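PDB 1VM7: ribokinase from Thermotoga maritima, which probably phosphorylates D-ribose at O-5, using ATP and magnesium, to give D-ribose 5-phosphate. Local coordinates for residues 188-191 with 192-195; 258-261 with 262-266; 271-274 with 275-278; 283-286 with 287-290; 298-301 with 302-305. All coordinates share one frame; numbering follows the deposited sequence.

Interaction 1: 188-191 with 192-195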
loop_
_atom_site.group_PDB
_atom_site.type_symbol
_atom_site.label_atom_id
_atom_site.label_comp_id
_atom_site.label_asym_id
_atom_site.label_seq_id
_atom_site.Cartn_x
_atom_site.Cartn_y
_atom_site.Cartn_z
ATOM N N THR A 188 17.822 -11.994 -22.368
ATOM C CA THR A 188 16.523 -12.698 -22.409
ATOM C C THR A 188 15.349 -11.721 -22.450
ATOM O O THR A 188 14.555 -11.678 -21.537
ATOM C CB THR A 188 16.360 -13.646 -21.189
ATOM O OG1 THR A 188 16.258 -12.879 -19.980
ATOM C CG2 THR A 188 17.552 -14.606 -21.071
ATOM N N PRO A 189 15.247 -10.908 -23.504
ATOM C CA PRO A 189 14.146 -9.962 -23.548
ATOM C C PRO A 189 12.855 -10.652 -23.945
ATOM O O PRO A 189 12.901 -11.634 -24.654
ATOM C CB PRO A 189 14.572 -8.997 -24.668
ATOM C CG PRO A 189 15.313 -9.893 -25.600
ATOM C CD PRO A 189 16.072 -10.838 -24.724
ATOM N N ASN A 190 11.723 -10.147 -23.478
ATOM C CA ASN A 190 10.442 -10.512 -24.068
ATOM C C ASN A 190 10.224 -9.632 -25.295
ATOM O O ASN A 190 11.097 -8.849 -25.667
ATOM C CB ASN A 190 9.292 -10.382 -23.055
ATOM C CG ASN A 190 8.997 -8.939 -22.639
ATOM O OD1 ASN A 190 9.228 -7.986 -23.390
ATOM N ND2 ASN A 190 8.469 -8.780 -21.415
ATOM N N GLU A 191 9.063 -9.755 -25.934
ATOM C CA GLU A 191 8.859 -9.127 -27.231
ATOM C C GLU A 191 8.787 -7.601 -27.149
ATOM O O GLU A 191 9.361 -6.891 -27.981
ATOM C CB GLU A 191 7.620 -9.693 -27.905
ATOM C CG GLU A 191 7.447 -9.169 -29.316
ATOM C CD GLU A 191 6.659 -10.097 -30.196
ATOM O OE1 GLU A 191 5.970 -10.999 -29.661
ATOM O OE2 GLU A 191 6.758 -9.921 -31.422
ATOM N N LYS A 192 8.111 -7.095 -26.126
ATOM C CA LYS A 192 8.055 -5.646 -25.895
ATOM C C LYS A 192 9.436 -5.103 -25.542
ATOM O O LYS A 192 9.813 -4.031 -25.987
ATOM C CB LYS A 192 7.061 -5.276 -24.783
ATOM C CG LYS A 192 5.589 -5.470 -25.216
ATOM C CD LYS A 192 4.648 -4.366 -24.712
ATOM C CE LYS A 192 3.257 -4.496 -25.353
ATOM N NZ LYS A 192 2.632 -3.148 -25.626
ATOM N N GLU A 193 10.191 -5.843 -24.738
ATOM C CA GLU A 193 11.531 -5.419 -24.397
ATOM C C GLU A 193 12.492 -5.370 -25.577
ATOM O O GLU A 193 13.218 -4.393 -25.745
ATOM C CB GLU A 193 12.097 -6.267 -23.298
ATOM C CG GLU A 193 11.358 -6.026 -21.978
ATOM C CD GLU A 193 11.556 -7.138 -20.986
ATOM O OE1 GLU A 193 12.136 -8.168 -21.358
ATOM O OE2 GLU A 193 11.116 -6.969 -19.832
ATOM N N ILE A 194 12.495 -6.400 -26.415
ATOM C CA ILE A 194 13.442 -6.409 -27.501
ATOM C C ILE A 194 13.150 -5.231 -28.465
ATOM O O ILE A 194 14.078 -4.648 -29.037
ATOM C CB ILE A 194 13.570 -7.781 -28.214
ATOM C CG1 ILE A 194 14.922 -7.827 -28.956
ATOM C CG2 ILE A 194 12.409 -8.029 -29.158
ATOM C CD1 ILE A 194 15.339 -9.183 -29.515
ATOM N N GLU A 195 11.869 -4.874 -28.592
ATOM C CA GLU A 195 11.437 -3.737 -29.375
ATOM C C GLU A 195 12.029 -2.446 -28.833
ATOM O O GLU A 195 12.661 -1.666 -29.582
ATOM C CB GLU A 195 9.912 -3.618 -29.374
ATOM C CG GLU A 195 9.230 -4.479 -30.419
ATOM C CD GLU A 195 7.698 -4.350 -30.422
ATOM O OE1 GLU A 195 7.182 -3.364 -31.029
ATOM O OE2 GLU A 195 7.028 -5.251 -29.846
#
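Two first torsions set up the exchange between Asn190 and Glu193: CG of Asn190 sits between its own backbone N and carbonyl carbon (chi1 68°), which folds the amide back over the helix start, while CG of Glu193 stands opposite its carbonyl carbon (chi1 -68°) and sends an extended chain toward the incoming backbone. OD1 of Asn190, the N-cap of helix 191-202, accepts from the backbone N of Glu193 at 2.7 Å, the donor lying nearly on the line of the C=O bond. In return OE1 of Glu193 takes the backbone N-H of Asn190 at 2.9 Å, in an almost straight bond that arrives from above the carboxylate plane. This reciprocal pair is a capping box. Amide and carboxylate are stacked with their planes 20° apart, ND2 of Asn190 lying 3.5 Å from CD of Glu193. In the same turn, CG of Pro189 meets CB of Ile194 at 3.8 Å, an apolar contact continued by Val223 and Val225 of strand 222-226. The first helical turn closes with Ile194 N bonded to Asn190 O at 2.9 Å. Were Glu193 cut back to an alanine, the N-H of Asn190 would probably lose its carboxylate partner and the amide its stacked neighbour, leaving the cap held by OD1. Asn190 is predicted to bind ATP, so the box fixes the backbone and amide of a probable nucleotide-site residue; the carboxylate beside the positive end of the helix dipole is likely to be favoured in its ionised form.

Interaction 2: 258-261 with 262-266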
loop_
_atom_site.group_PDB
_atom_site.type_symbol
_atom_site.label_atom_id
_atom_site.label_comp_id
_atom_site.label_asym_id
_atom_site.label_seq_id
_atom_site.Cartn_x
_atom_site.Cartn_y
_atom_site.Cartn_z
ATOM N N ASP A 258 10.303 -14.850 -15.518
ATOM C CA ASP A 258 11.095 -15.146 -14.323
ATOM C C ASP A 258 11.235 -16.647 -14.110
ATOM O O ASP A 258 12.321 -17.159 -13.812
ATOM C CB ASP A 258 10.416 -14.523 -13.086
ATOM C CG ASP A 258 10.363 -12.998 -13.139
ATOM O OD1 ASP A 258 11.334 -12.393 -13.691
ATOM O OD2 ASP A 258 9.376 -12.405 -12.596
ATOM N N VAL A 259 10.118 -17.357 -14.230
ATOM C CA VAL A 259 10.154 -18.813 -14.167
ATOM C C VAL A 259 11.022 -19.377 -15.295
ATOM O O VAL A 259 11.875 -20.218 -15.056
ATOM C CB VAL A 259 8.731 -19.433 -14.179
ATOM C CG1 VAL A 259 8.772 -20.957 -14.228
ATOM C CG2 VAL A 259 7.989 -19.029 -12.937
ATOM N N PHE A 260 10.835 -18.889 -16.521
ATOM C CA PHE A 260 11.683 -19.325 -17.594
ATOM C C PHE A 260 13.155 -19.134 -17.245
ATOM O O PHE A 260 13.959 -20.053 -17.397
ATOM C CB PHE A 260 11.367 -18.603 -18.907
ATOM C CG PHE A 260 12.300 -18.989 -19.989
ATOM C CD1 PHE A 260 12.121 -20.179 -20.658
ATOM C CD2 PHE A 260 13.439 -18.252 -20.231
ATOM C CE1 PHE A 260 13.016 -20.591 -21.639
ATOM C CE2 PHE A 260 14.344 -18.657 -21.197
ATOM C CZ PHE A 260 14.125 -19.833 -21.914
ATOM N N ASN A 261 13.523 -17.924 -16.818
ATOM C CA ASN A 261 14.940 -17.620 -16.595
ATOM C C ASN A 261 15.557 -18.531 -15.523
ATOM O O ASN A 261 16.653 -19.038 -15.734
ATOM C CB ASN A 261 15.159 -16.128 -16.265
ATOM C CG ASN A 261 15.227 -15.252 -17.518
ATOM O OD1 ASN A 261 14.462 -15.433 -18.440
ATOM N ND2 ASN A 261 16.147 -14.295 -17.532
ATOM N N GLY A 262 14.836 -18.739 -14.415
ATOM C CA GLY A 262 15.332 -19.547 -13.308
ATOM C C GLY A 262 15.470 -21.004 -13.668
ATOM O O GLY A 262 16.483 -21.633 -13.370
ATOM N N ALA A 263 14.446 -21.536 -14.328
ATOM C CA ALA A 263 14.455 -22.916 -14.817
ATOM C C ALA A 263 15.503 -23.114 -15.912
ATOM O O ALA A 263 16.233 -24.099 -15.906
ATOM C CB ALA A 263 13.098 -23.273 -15.321
ATOM N N PHE A 264 15.592 -22.170 -16.849
ATOM C CA PHE A 264 16.677 -22.186 -17.834
ATOM C C PHE A 264 18.043 -22.333 -17.159
ATOM O O PHE A 264 18.848 -23.155 -17.560
ATOM C CB PHE A 264 16.637 -20.903 -18.662
ATOM C CG PHE A 264 17.692 -20.832 -19.700
ATOM C CD1 PHE A 264 17.586 -21.588 -20.853
ATOM C CD2 PHE A 264 18.804 -20.039 -19.527
ATOM C CE1 PHE A 264 18.559 -21.547 -21.810
ATOM C CE2 PHE A 264 19.780 -19.972 -20.513
ATOM C CZ PHE A 264 19.660 -20.740 -21.629
ATOM N N ALA A 265 18.271 -21.534 -16.122
ATOM C CA ALA A 265 19.539 -21.508 -15.411
ATOM C C ALA A 265 19.808 -22.819 -14.650
ATOM O O ALA A 265 20.936 -23.289 -14.633
ATOM C CB ALA A 265 19.552 -20.319 -14.485
ATOM N N VAL A 266 18.767 -23.375 -14.020
ATOM C CA VAL A 266 18.821 -24.702 -13.373
ATOM C C VAL A 266 19.289 -25.773 -14.329
ATOM O O VAL A 266 20.124 -26.594 -13.972
ATOM C CB VAL A 266 17.421 -25.120 -12.784
ATOM C CG1 VAL A 266 17.365 -26.619 -12.423
ATOM C CG2 VAL A 266 17.092 -24.292 -11.549
#
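Gly262 opens the second turn of this buried piece of helix 256-269 by giving its N-H to Asp258 O at 3.0 Å, and Ala263 repeats the bond to Val259 O. The methyl CB of Ala263 rests 3.3 Å from that same Val259 O, and it packs against Ala284 of helix 274-288. Phe264 comes next and carries the main side-chain contact. Its N bonds Phe260 O at 2.7 Å, and its ring runs alongside that of Phe260, both pointing the same way because each CG is anti to its backbone N (chi1 -179° and 176°). The planes are only 20° apart, yet with centroids separated by 5.6 Å the rings are slid so far that they barely overlap. One face of Phe260 is instead met, near its rim, by CB of Phe264, while CZ of Phe260 approaches CD1 of Phe264 at 4.0 Å. Both rings press on Ile224 of strand 222-226, and Tyr186 meets Phe264 edge-to-face. Ala265 donates to Asn261 O at 3.0 Å, its CB close to the same oxygen; the amide of Asn261 is used on both ends, ND2 by Thr188 and OD1 by Lys226 NZ. Val266 continues the series with a bond to Gly262 O. Asp258, the predicted proton acceptor, has its carboxylate oxygens bonded to Gln57 and Asn56. A buried helix that presents the predicted catalytic base near its N-terminal end, with aromatic rings turned to the central sheet, fits the PfkB-type ribokinase fold.

Interaction 3: 271-274 with 275-278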
loop_
_atom_site.group_PDB
_atom_site.type_symbol
_atom_site.label_atom_id
_atom_site.label_comp_id
_atom_site.label_asym_id
_atom_site.label_seq_id
_atom_site.Cartn_x
_atom_site.Cartn_y
_atom_site.Cartn_z
ATOM N N GLY A 271 24.133 -29.188 -16.472
ATOM C CA GLY A 271 24.941 -29.607 -17.606
ATOM C C GLY A 271 24.139 -29.816 -18.871
ATOM O O GLY A 271 24.620 -30.435 -19.813
ATOM N N LYS A 272 22.909 -29.317 -18.901
ATOM C CA LYS A 272 22.127 -29.355 -20.136
ATOM C C LYS A 272 22.657 -28.301 -21.108
ATOM O O LYS A 272 23.117 -27.238 -20.683
ATOM C CB LYS A 272 20.635 -29.142 -19.850
ATOM C CG LYS A 272 19.977 -30.392 -19.311
ATOM C CD LYS A 272 18.636 -30.159 -18.624
ATOM C CE LYS A 272 18.104 -31.518 -18.108
ATOM N NZ LYS A 272 16.948 -31.412 -17.170
ATOM N N ASN A 273 22.622 -28.619 -22.403
ATOM C CA ASN A 273 22.983 -27.642 -23.440
ATOM C C ASN A 273 21.876 -26.600 -23.571
ATOM O O ASN A 273 20.742 -26.849 -23.151
ATOM C CB ASN A 273 23.323 -28.304 -24.792
ATOM C CG ASN A 273 22.118 -28.928 -25.494
ATOM O OD1 ASN A 273 21.045 -28.341 -25.591
ATOM N ND2 ASN A 273 22.320 -30.131 -26.026
ATOM N N PRO A 274 22.202 -25.421 -24.133
ATOM C CA PRO A 274 21.250 -24.308 -24.118
ATOM C C PRO A 274 19.898 -24.621 -24.752
ATOM O O PRO A 274 18.879 -24.076 -24.317
ATOM C CB PRO A 274 21.961 -23.216 -24.926
ATOM C CG PRO A 274 23.410 -23.559 -24.838
ATOM C CD PRO A 274 23.474 -25.048 -24.783
ATOM N N GLU A 275 19.894 -25.474 -25.775
ATOM C CA GLU A 275 18.654 -25.884 -26.433
ATOM C C GLU A 275 17.819 -26.739 -25.453
ATOM O O GLU A 275 16.623 -26.508 -25.288
ATOM C CB GLU A 275 18.916 -26.642 -27.777
ATOM C CG GLU A 275 19.382 -25.734 -28.957
ATOM C CD GLU A 275 18.898 -26.190 -30.350
ATOM O OE1 GLU A 275 18.816 -27.420 -30.596
ATOM O OE2 GLU A 275 18.624 -25.314 -31.227
ATOM N N GLU A 276 18.459 -27.712 -24.798
ATOM C CA GLU A 276 17.809 -28.496 -23.741
ATOM C C GLU A 276 17.302 -27.584 -22.632
ATOM O O GLU A 276 16.181 -27.751 -22.151
ATOM C CB GLU A 276 18.777 -29.518 -23.136
ATOM C CG GLU A 276 19.184 -30.624 -24.096
ATOM C CD GLU A 276 20.254 -31.531 -23.530
ATOM O OE1 GLU A 276 20.979 -31.118 -22.600
ATOM O OE2 GLU A 276 20.369 -32.674 -24.023
ATOM N N ALA A 277 18.134 -26.626 -22.228
ATOM C CA ALA A 277 17.763 -25.709 -21.152
ATOM C C ALA A 277 16.569 -24.850 -21.519
ATOM O O ALA A 277 15.746 -24.562 -20.650
ATOM C CB ALA A 277 18.932 -24.826 -20.740
ATOM N N VAL A 278 16.492 -24.415 -22.786
ATOM C CA VAL A 278 15.310 -23.670 -23.277
ATOM C C VAL A 278 14.066 -24.536 -23.174
ATOM O O VAL A 278 13.018 -24.079 -22.736
ATOM C CB VAL A 278 15.393 -23.181 -24.764
ATOM C CG1 VAL A 278 14.002 -22.739 -25.274
ATOM C CG2 VAL A 278 16.349 -22.017 -24.923
#
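Asn273 and Glu276 trade side-chain bonds to each other's backbone. OD1 of Asn273 accepts from Glu276 N at 2.8 Å in a nearly straight bond (175°), the donor somewhat tilted from the amide plane. OE1 of Glu276 receives Asn273 N at 3.0 Å from above the carboxylate plane, completing a capping box with Asn273 as N-cap. The amide and the carboxylate lie stacked, their planes 24° apart, with ND2 of Asn273 3.5 Å from CD of Glu276. CG of Asn273, turned between its backbone N and carbonyl carbon (chi1 69°), brings OD1 back over the first turn. Around this pair, CB of Lys272 lies 3.4 Å from OE1 of Glu276, the two chains crossing at about a right angle. Bonds from Ala277 N to Asn273 O and from Val278 N to Pro274 O start the helical ladder. Farther out, Gly271, with positive phi, is the C-prime residue of the Schellman motif that ends the preceding helix. The contact thus forms the corner between helices 256-269 and 274-288: Ala277 packs on Phe264 and Leu268 of the former, while Glu275 and Val278 touch strand 239-243, the edge strand of the large sheet within this chain.

Interaction 4: 283-286 with 287-290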
loop_
_atom_site.group_PDB
_atom_site.type_symbol
_atom_site.label_atom_id
_atom_site.label_comp_id
_atom_site.label_asym_id
_atom_site.label_seq_id
_atom_site.Cartn_x
_atom_site.Cartn_y
_atom_site.Cartn_z
ATOM N N ALA A 283 9.019 -25.539 -20.380
ATOM C CA ALA A 283 8.091 -26.416 -19.697
ATOM C C ALA A 283 7.657 -25.842 -18.359
ATOM O O ALA A 283 6.483 -25.877 -18.002
ATOM C CB ALA A 283 8.738 -27.777 -19.484
ATOM N N ALA A 284 8.628 -25.320 -17.622
ATOM C CA ALA A 284 8.413 -24.703 -16.318
ATOM C C ALA A 284 7.553 -23.447 -16.396
ATOM O O ALA A 284 6.622 -23.287 -15.596
ATOM C CB ALA A 284 9.759 -24.365 -15.680
ATOM N N ALA A 285 7.868 -22.567 -17.355
ATOM C CA ALA A 285 7.054 -21.388 -17.623
ATOM C C ALA A 285 5.632 -21.796 -17.946
ATOM O O ALA A 285 4.689 -21.210 -17.438
ATOM C CB ALA A 285 7.617 -20.609 -18.776
ATOM N N ALA A 286 5.491 -22.792 -18.813
ATOM C CA ALA A 286 4.198 -23.211 -19.311
ATOM C C ALA A 286 3.287 -23.710 -18.184
ATOM O O ALA A 286 2.063 -23.600 -18.255
ATOM C CB ALA A 286 4.388 -24.342 -20.330
ATOM N N ILE A 287 3.876 -24.355 -17.188
ATOM C CA ILE A 287 3.100 -24.818 -16.032
ATOM C C ILE A 287 2.712 -23.612 -15.186
ATOM O O ILE A 287 1.585 -23.533 -14.693
ATOM C CB ILE A 287 3.871 -25.812 -15.115
ATOM C CG1 ILE A 287 4.265 -27.088 -15.857
ATOM C CG2 ILE A 287 3.034 -26.171 -13.868
ATOM C CD1 ILE A 287 5.280 -27.942 -15.111
ATOM N N SER A 288 3.639 -22.674 -15.025
ATOM C CA SER A 288 3.355 -21.480 -14.230
ATOM C C SER A 288 2.154 -20.677 -14.778
ATOM O O SER A 288 1.333 -20.232 -14.001
ATOM C CB SER A 288 4.599 -20.626 -14.099
ATOM O OG SER A 288 4.897 -20.010 -15.325
ATOM N N VAL A 289 2.014 -20.540 -16.102
ATOM C CA VAL A 289 0.953 -19.680 -16.662
ATOM C C VAL A 289 -0.429 -20.280 -16.449
ATOM O O VAL A 289 -1.457 -19.632 -16.610
ATOM C CB VAL A 289 1.194 -19.365 -18.112
ATOM C CG1 VAL A 289 2.500 -18.610 -18.247
ATOM C CG2 VAL A 289 1.160 -20.631 -18.972
ATOM N N THR A 290 -0.439 -21.526 -16.015
ATOM C CA THR A 290 -1.682 -22.192 -15.648
ATOM C C THR A 290 -2.054 -21.951 -14.202
ATOM O O THR A 290 -3.030 -22.508 -13.735
ATOM C CB THR A 290 -1.641 -23.755 -15.927
ATOM O OG1 THR A 290 -0.868 -24.438 -14.936
ATOM C CG2 THR A 290 -1.042 -24.067 -17.294
#
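Ile287 and Ser288, both buried, press closely on the carbonyls of the preceding turn. CG1 of Ile287 reaches to 3.3 Å from Ala283 O, having been placed beside its own backbone N (chi1 -61°), and Ile287 N bonds the same oxygen at 3.1 Å. Ser288 N goes to Ala284 O, and Val289 N to Ala285 O. OG of Ser288, held between backbone N and carbonyl carbon, also turns back toward Ala285 O; the modelled separation is too short to be trusted in detail, but it fits a serine hydroxyl bonded to the carbonyl three residues earlier. Ser288 is predicted to belong to the potassium site, and Ser297, also predicted for that site, lies beside it.

The more open side holds Ala285, Val289 and Thr290, all partly exposed. Beside the Val289 N bond, the side chains here bring methyls to Ala286 O: CG2 of Val289 at 3.2 Å and CG2 of Thr290 at 3.3 Å, the one approach Thr290 makes to the preceding turn. The Thr290 hydroxyl is spent on Ile287 O at 2.6 Å, in the carbonyl plane and on a lone pair, and that oxygen takes Thr290 N as well.

Small alanines let the neighbours come in close. Ala284 lies against Val259 of helix 256-269 and also against Val304, while Ala283 and Ile287 pack on Phe307 of helix 301-309, so this end of helix 274-288 is flanked by both.

Interaction 5: 298-301 with 302-305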
loop_
_atom_site.group_PDB
_atom_site.type_symbol
_atom_site.label_atom_id
_atom_site.label_comp_id
_atom_site.label_asym_id
_atom_site.label_seq_id
_atom_site.Cartn_x
_atom_site.Cartn_y
_atom_site.Cartn_z
ATOM N N ILE A 298 4.976 -21.039 -9.361
ATOM C CA ILE A 298 6.236 -21.677 -9.709
ATOM C C ILE A 298 6.101 -23.180 -9.484
ATOM O O ILE A 298 5.793 -23.607 -8.383
ATOM C CB ILE A 298 7.399 -21.105 -8.874
ATOM C CG1 ILE A 298 7.600 -19.639 -9.252
ATOM C CG2 ILE A 298 8.668 -21.917 -9.121
ATOM C CD1 ILE A 298 8.519 -18.811 -8.359
ATOM N N PRO A 299 6.271 -24.003 -10.543
ATOM C CA PRO A 299 6.129 -25.397 -10.230
ATOM C C PRO A 299 7.308 -26.005 -9.426
ATOM O O PRO A 299 8.412 -25.478 -9.359
ATOM C CB PRO A 299 6.028 -26.057 -11.615
ATOM C CG PRO A 299 6.832 -25.202 -12.441
ATOM C CD PRO A 299 6.552 -23.819 -11.973
ATOM N N ALA A 300 7.029 -27.117 -8.789
ATOM C CA ALA A 300 8.078 -27.892 -8.167
ATOM C C ALA A 300 8.729 -28.760 -9.262
ATOM O O ALA A 300 8.108 -29.066 -10.289
ATOM C CB ALA A 300 7.503 -28.757 -7.053
ATOM N N ARG A 301 9.989 -29.116 -9.040
ATOM C CA ARG A 301 10.760 -29.902 -9.979
ATOM C C ARG A 301 10.008 -31.139 -10.490
ATOM O O ARG A 301 9.977 -31.398 -11.682
ATOM C CB ARG A 301 12.081 -30.329 -9.330
ATOM C CG ARG A 301 12.987 -31.131 -10.249
ATOM C CD ARG A 301 13.098 -30.482 -11.631
ATOM N NE ARG A 301 14.152 -31.132 -12.391
ATOM C CZ ARG A 301 15.438 -30.816 -12.335
ATOM N NH1 ARG A 301 15.860 -29.847 -11.549
ATOM N NH2 ARG A 301 16.303 -31.486 -13.077
ATOM N N GLU A 302 9.383 -31.882 -9.587
ATOM C CA GLU A 302 8.598 -33.048 -9.980
ATOM C C GLU A 302 7.483 -32.693 -10.973
ATOM O O GLU A 302 7.215 -33.450 -11.903
ATOM C CB GLU A 302 8.048 -33.802 -8.749
ATOM C CG GLU A 302 7.259 -32.925 -7.744
ATOM C CD GLU A 302 8.066 -32.422 -6.507
ATOM O OE1 GLU A 302 9.112 -31.717 -6.674
ATOM O OE2 GLU A 302 7.607 -32.706 -5.359
ATOM N N GLU A 303 6.869 -31.523 -10.809
ATOM C CA GLU A 303 5.850 -31.105 -11.749
ATOM C C GLU A 303 6.445 -30.907 -13.144
ATOM O O GLU A 303 5.865 -31.400 -14.105
ATOM C CB GLU A 303 5.091 -29.902 -11.203
ATOM C CG GLU A 303 4.307 -30.326 -9.952
ATOM C CD GLU A 303 3.591 -29.193 -9.273
ATOM O OE1 GLU A 303 4.271 -28.231 -8.842
ATOM O OE2 GLU A 303 2.344 -29.287 -9.153
ATOM N N VAL A 304 7.598 -30.236 -13.220
ATOM C CA VAL A 304 8.281 -29.963 -14.486
ATOM C C VAL A 304 8.658 -31.284 -15.165
ATOM O O VAL A 304 8.469 -31.449 -16.361
ATOM C CB VAL A 304 9.544 -29.085 -14.282
ATOM C CG1 VAL A 304 10.164 -28.726 -15.641
ATOM C CG2 VAL A 304 9.200 -27.789 -13.479
ATOM N N GLU A 305 9.151 -32.239 -14.390
ATOM C CA GLU A 305 9.514 -33.558 -14.931
ATOM C C GLU A 305 8.298 -34.349 -15.432
ATOM O O GLU A 305 8.367 -35.005 -16.471
ATOM C CB GLU A 305 10.277 -34.413 -13.889
ATOM C CG GLU A 305 11.628 -33.825 -13.409
ATOM C CD GLU A 305 12.705 -33.847 -14.488
ATOM O OE1 GLU A 305 12.799 -34.838 -15.215
ATOM O OE2 GLU A 305 13.469 -32.880 -14.617
#
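The start of the C-terminal helix 301-309 is held here by a glutamate reaching back to the N-cap residue and by an ion pair one turn along. Ala300, at the N-cap, has no polar side chain to offer, so only the return half of a cap is made: OE1 of Glu303 accepts Ala300 N at 3.0 Å on its anti lone pair, in a bond of 172°. Its other oxygen, OE2, forms a salt bridge with Arg291. Val304 N bonds Ala300 O at 3.2 Å, and Glu305 N bonds Arg301 O. CG of Pro299 touches CG2 of Val304 at 3.7 Å, closing the apolar side near Ile287. Arg301 leaves with CG anti to its backbone N (chi1 -178°), then bends at chi2, carrying NE to Glu305 OE2 at 2.9 Å. The carboxylate oxygen lies near the guanidinium plane, at its edge, and is met on the anti side, somewhat out of the carboxylate plane; the two planes are 33° apart. NH2 of Arg301 pairs with Glu270, and NH1 bonds Ile64 O. A leucine at Arg301 would probably cost Glu305 and Glu270 their shared salt-bridge partner and the carbonyl of Ile64 this donor. One guanidinium thus joins three parts of the chain, and its charge is likely to favour the ionised form of Glu305 and Glu270.

In the fold
The five contacts follow one another in series along the chain. Interaction 1 begins helix 191-202 after strand 186-187 and touches interaction 2 through the Thr188 hydroxyl, their centres about 16 Å from each other. Interaction 2, in helix 256-269, is the hub: it also touches interactions 3, 4 and 5, whose centres lie 11 to 12 Å from its own. Interactions 3 and 4 lie toward the two ends of helix 274-288, their centres about 17 Å apart. Interaction 4 packs against interaction 5, the start of helix 301-309, with centres about 9 Å apart. The helix bearing the predicted catalytic base is thus tied to a predicted ATP-site loop and to the predicted potassium site.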